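Local coordinates for hypothetical protein (Bacteroides ovatus, PDB 4EPS) that probably forms part of the tip of fimbriae, the surface filaments through which the bacterium adheres and builds biofilms, at residues 190-202 and 222-235. Residues are numbered along the deposited sequence; the frame is centred on the assembly and turned at random. Where two conformers were deposited one is given.
Sequences MSVDVAFYLDNVE and RKPSSENQIIGHYN
The edge of the Tyr-197 ring points at a face of the His-233 ring in a T-shaped stack, centroids 5.5 Å apart and planes at 68°. Both rings stand on an antiparallel strand pair, 195-198 with 229-234, in the fimbrillin-like region, a family of the transthyretin clan. Val-201 CG1 lies over the centre of one Tyr-197 face. Ile-231 O sits at the edge of the tyrosine ring, and a water in the ring plane links Tyr-197 OH to His-233 ND1. Val-201 CG2 packs against Ile-231 CG2 at 3.7 Å and also touches the imidazole.

Ala-195 with His-233 and Tyr-197 with Ile-231 are the hydrogen-bonded pairs, each with two backbone bonds. Strands 206-212 and 237-242 flank the pair and continue the sheet.

Phe-196, Leu-198 and Ile-230 point to the other face. Gly-232 has no side chain, and Phe-196 CD1 comes to 3.8 Å from its CA. The Phe-196 ring also meets Tyr-218 edge-to-face. With CG turned away from the backbone N (chi1 -161°) and chi2 at 68°, Leu-198 CD1 lies over one face of the Arg-222 guanidinium, 3.6 Å from NH2. The same methyl touches Asn-228 CB.

Beyond each end of the strand pair, a side-chain bond joins a backbone bond. At one, Asn-235 OD1, in the conformer given, takes the N-H of Val-192 in a nearly straight bond, and Asn-235 N donates to Val-192 O. Nearby, Ser-191 OG touches Tyr-234 CD2 and hydrogen-bonds to Pro-167 O. At the other, Asp-199 N donates to Gln-229 O. For the given conformer of Asp-199, Asn-228 ND2 donates a hydrogen bond to the syn lone pair of Asp-199 OD2, 2.7 Å away, with the oxygen in the amide plane.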
# COMPACT_ATOMS: atom_id res chain seq x y z
N MSE A 190 16.74 -10.33 -7.10
CA MSE A 190 18.05 -10.04 -7.72
C MSE A 190 18.16 -10.71 -9.06
O MSE A 190 17.53 -11.74 -9.30
CB MSE A 190 19.16 -10.52 -6.78
CG MSE A 190 19.25 -9.66 -5.53
SE MSE A 190 20.42 -10.41 -4.24
CE MSE A 190 19.19 -11.86 -3.42
N SER A 191 18.98 -10.14 -9.94
CA SER A 191 19.16 -10.61 -11.31
C SER A 191 19.56 -12.08 -11.38
O SER A 191 20.35 -12.55 -10.56
CB SER A 191 20.22 -9.76 -12.04
OG SER A 191 19.74 -8.43 -12.20
N VAL A 192 19.03 -12.77 -12.39
CA VAL A 192 19.31 -14.17 -12.64
C VAL A 192 20.00 -14.35 -13.99
O VAL A 192 20.08 -13.40 -14.80
CB VAL A 192 18.04 -15.09 -12.51
CG1 VAL A 192 17.60 -15.18 -11.06
CG2 VAL A 192 16.91 -14.60 -13.40
N ASP A 193 20.50 -15.57 -14.22
CA ASP A 193 21.20 -15.99 -15.45
C ASP A 193 22.31 -14.98 -15.74
O ASP A 193 22.38 -14.42 -16.83
CB ASP A 193 20.21 -16.09 -16.62
CG ASP A 193 19.10 -17.09 -16.39
OD1 ASP A 193 19.40 -18.20 -15.90
OD2 ASP A 193 17.93 -16.77 -16.69
N VAL A 194 23.09 -14.67 -14.70
CA VAL A 194 24.15 -13.65 -14.79
C VAL A 194 25.44 -14.26 -15.32
O VAL A 194 25.96 -15.23 -14.76
CB VAL A 194 24.40 -12.93 -13.42
CG1 VAL A 194 25.57 -11.93 -13.52
CG2 VAL A 194 23.14 -12.22 -12.95
N ALA A 195 26.00 -13.64 -16.36
CA ALA A 195 27.29 -14.06 -16.90
C ALA A 195 28.00 -12.85 -17.40
O ALA A 195 27.38 -11.98 -18.03
CB ALA A 195 27.12 -15.09 -18.02
N PHE A 196 29.30 -12.79 -17.15
CA PHE A 196 30.15 -11.73 -17.66
C PHE A 196 31.18 -12.30 -18.64
O PHE A 196 31.71 -13.39 -18.40
CB PHE A 196 30.86 -10.97 -16.52
CG PHE A 196 29.92 -10.25 -15.59
CD1 PHE A 196 29.48 -8.97 -15.89
CD2 PHE A 196 29.51 -10.84 -14.40
CE1 PHE A 196 28.62 -8.29 -15.02
CE2 PHE A 196 28.66 -10.16 -13.52
CZ PHE A 196 28.21 -8.90 -13.84
N TYR A 197 31.51 -11.52 -19.69
CA TYR A 197 32.45 -11.89 -20.74
C TYR A 197 33.44 -10.79 -21.03
O TYR A 197 33.06 -9.62 -21.05
CB TYR A 197 31.69 -12.19 -22.05
CG TYR A 197 30.66 -13.28 -21.89
CD1 TYR A 197 31.00 -14.62 -22.05
CD2 TYR A 197 29.34 -12.97 -21.56
CE1 TYR A 197 30.06 -15.64 -21.87
CE2 TYR A 197 28.39 -13.98 -21.39
CZ TYR A 197 28.75 -15.31 -21.55
OH TYR A 197 27.81 -16.29 -21.39
N LEU A 198 34.67 -11.18 -21.35
CA LEU A 198 35.67 -10.21 -21.76
C LEU A 198 35.63 -9.98 -23.28
O LEU A 198 35.77 -10.95 -24.05
CB LEU A 198 37.08 -10.67 -21.34
CG LEU A 198 38.18 -9.61 -21.28
CD1 LEU A 198 37.92 -8.63 -20.16
CD2 LEU A 198 39.52 -10.25 -21.05
N ASP A 199 35.43 -8.70 -23.69
CA ASP A 199 35.42 -8.15 -25.06
C ASP A 199 34.30 -8.68 -25.97
O ASP A 199 33.72 -7.88 -26.70
CB ASP A 199 36.78 -8.33 -25.75
CG ASP A 199 37.87 -7.50 -25.10
OD1 ASP A 199 37.80 -6.25 -25.19
OD2 ASP A 199 38.81 -8.10 -24.53
N ASN A 200 34.01 -9.99 -25.98
CA ASN A 200 32.94 -10.55 -26.82
C ASN A 200 32.34 -11.78 -26.16
O ASN A 200 33.00 -12.41 -25.34
CB ASN A 200 33.44 -10.86 -28.25
CG ASN A 200 34.76 -11.59 -28.30
OD1 ASN A 200 34.83 -12.80 -28.10
ND2 ASN A 200 35.85 -10.85 -28.55
N VAL A 201 31.10 -12.11 -26.51
CA VAL A 201 30.37 -13.22 -25.91
C VAL A 201 30.74 -14.53 -26.63
O VAL A 201 30.49 -14.68 -27.82
CB VAL A 201 28.84 -12.97 -25.87
CG1 VAL A 201 28.11 -14.11 -25.17
CG2 VAL A 201 28.55 -11.64 -25.16
N GLU A 202 31.37 -15.44 -25.86
CA GLU A 202 31.88 -16.78 -26.19
C GLU A 202 32.04 -17.57 -24.91
O GLU A 202 32.27 -16.95 -23.87
CB GLU A 202 33.26 -16.68 -26.88
CG GLU A 202 33.25 -16.35 -28.36
CD GLU A 202 34.60 -15.92 -28.92
OE1 GLU A 202 35.64 -16.32 -28.35
OE2 GLU A 202 34.61 -15.18 -29.93
N ARG A 222 41.42 -5.57 -12.15
CA ARG A 222 41.90 -5.38 -13.53
C ARG A 222 43.23 -4.66 -13.51
O ARG A 222 43.53 -3.93 -12.56
CB ARG A 222 40.88 -4.55 -14.37
CG ARG A 222 39.45 -5.18 -14.49
CD ARG A 222 39.42 -6.43 -15.35
NE ARG A 222 39.82 -6.18 -16.74
CZ ARG A 222 40.32 -7.09 -17.56
NH1 ARG A 222 40.51 -8.34 -17.14
NH2 ARG A 222 40.64 -6.77 -18.81
N LYS A 223 44.05 -4.88 -14.53
CA LYS A 223 45.33 -4.18 -14.61
C LYS A 223 45.09 -2.70 -14.86
O LYS A 223 44.21 -2.35 -15.65
CB LYS A 223 46.22 -4.78 -15.70
CG LYS A 223 46.91 -6.06 -15.28
CD LYS A 223 47.68 -6.64 -16.45
CE LYS A 223 48.46 -7.87 -16.05
NZ LYS A 223 49.09 -8.54 -17.22
N PRO A 224 45.82 -1.80 -14.19
CA PRO A 224 45.64 -0.36 -14.48
C PRO A 224 45.89 -0.06 -15.96
O PRO A 224 46.72 -0.73 -16.60
CB PRO A 224 46.70 0.31 -13.59
CG PRO A 224 46.92 -0.68 -12.48
CD PRO A 224 46.87 -2.01 -13.17
N SER A 225 45.12 0.89 -16.51
CA SER A 225 45.20 1.32 -17.93
C SER A 225 44.69 0.25 -18.92
O SER A 225 44.79 0.48 -20.12
CB SER A 225 46.63 1.75 -18.31
OG SER A 225 47.01 2.88 -17.54
N SER A 226 44.07 -0.87 -18.45
CA SER A 226 43.49 -1.85 -19.37
C SER A 226 42.25 -1.21 -19.99
O SER A 226 41.71 -0.25 -19.42
CB SER A 226 43.17 -3.18 -18.67
OG SER A 226 42.39 -2.94 -17.51
N GLU A 227 41.82 -1.67 -21.16
CA GLU A 227 40.75 -0.98 -21.89
C GLU A 227 39.62 -1.85 -22.42
O GLU A 227 38.80 -1.37 -23.22
CB GLU A 227 41.38 -0.25 -23.10
CG GLU A 227 42.23 0.96 -22.72
CD GLU A 227 42.87 1.69 -23.90
OE1 GLU A 227 42.93 1.10 -25.00
OE2 GLU A 227 43.32 2.84 -23.71
N ASN A 228 39.52 -3.10 -21.96
CA ASN A 228 38.54 -4.04 -22.46
C ASN A 228 37.10 -3.66 -22.16
O ASN A 228 36.81 -3.08 -21.12
CB ASN A 228 38.80 -5.43 -21.86
CG ASN A 228 40.22 -5.87 -22.02
OD1 ASN A 228 41.11 -5.37 -21.34
ND2 ASN A 228 40.49 -6.74 -22.97
N GLN A 229 36.20 -4.05 -23.05
CA GLN A 229 34.79 -3.98 -22.77
C GLN A 229 34.47 -5.24 -22.00
O GLN A 229 35.05 -6.30 -22.30
CB GLN A 229 33.96 -3.92 -24.06
CG GLN A 229 34.08 -2.59 -24.80
CD GLN A 229 33.14 -2.53 -25.98
OE1 GLN A 229 32.79 -3.55 -26.58
NE2 GLN A 229 32.72 -1.33 -26.35
N ILE A 230 33.61 -5.14 -21.00
CA ILE A 230 33.09 -6.28 -20.29
C ILE A 230 31.61 -6.33 -20.66
O ILE A 230 30.89 -5.34 -20.47
CB ILE A 230 33.33 -6.24 -18.76
CG1 ILE A 230 34.85 -6.32 -18.45
CG2 ILE A 230 32.53 -7.36 -18.05
CD1 ILE A 230 35.22 -5.92 -16.97
N ILE A 231 31.16 -7.46 -21.21
CA ILE A 231 29.76 -7.63 -21.59
C ILE A 231 29.08 -8.39 -20.48
O ILE A 231 29.54 -9.47 -20.10
CB ILE A 231 29.59 -8.34 -22.98
CG1 ILE A 231 30.53 -7.76 -24.09
CG2 ILE A 231 28.09 -8.37 -23.43
CD1 ILE A 231 30.50 -6.26 -24.33
N GLY A 232 28.00 -7.83 -19.96
CA GLY A 232 27.24 -8.50 -18.92
C GLY A 232 25.90 -8.95 -19.47
O GLY A 232 25.23 -8.18 -20.17
N HIS A 233 25.56 -10.21 -19.22
CA HIS A 233 24.28 -10.81 -19.53
C HIS A 233 23.55 -11.05 -18.20
O HIS A 233 24.15 -11.56 -17.25
CB HIS A 233 24.46 -12.13 -20.32
CG HIS A 233 24.76 -11.92 -21.78
ND1 HIS A 233 24.73 -12.97 -22.68
CD2 HIS A 233 25.06 -10.78 -22.45
CE1 HIS A 233 24.99 -12.43 -23.87
NE2 HIS A 233 25.20 -11.12 -23.78
N TYR A 234 22.30 -10.62 -18.10
CA TYR A 234 21.47 -10.81 -16.89
C TYR A 234 20.03 -10.69 -17.32
O TYR A 234 19.73 -9.88 -18.20
CB TYR A 234 21.81 -9.75 -15.79
CG TYR A 234 21.32 -8.36 -16.13
CD1 TYR A 234 22.06 -7.53 -16.98
CD2 TYR A 234 20.11 -7.89 -15.65
CE1 TYR A 234 21.57 -6.29 -17.37
CE2 TYR A 234 19.61 -6.64 -16.03
CZ TYR A 234 20.37 -5.83 -16.86
OH TYR A 234 19.88 -4.61 -17.24
N ASN A 235 19.17 -11.49 -16.68
CA ASN A 235 17.74 -11.61 -16.98
C ASN A 235 17.64 -11.95 -18.47
O ASN A 235 18.22 -12.97 -18.86
CB ASN A 235 16.96 -10.33 -16.57
CG ASN A 235 16.97 -10.10 -15.08
OD1 ASN A 235 17.27 -11.01 -14.30
ND2 ASN A 235 16.66 -8.88 -14.65
O HOH W 1 20.72 -13.53 -19.13
O HOH W 2 25.03 -15.31 -21.37
O HOH W 3 35.13 -5.04 -27.45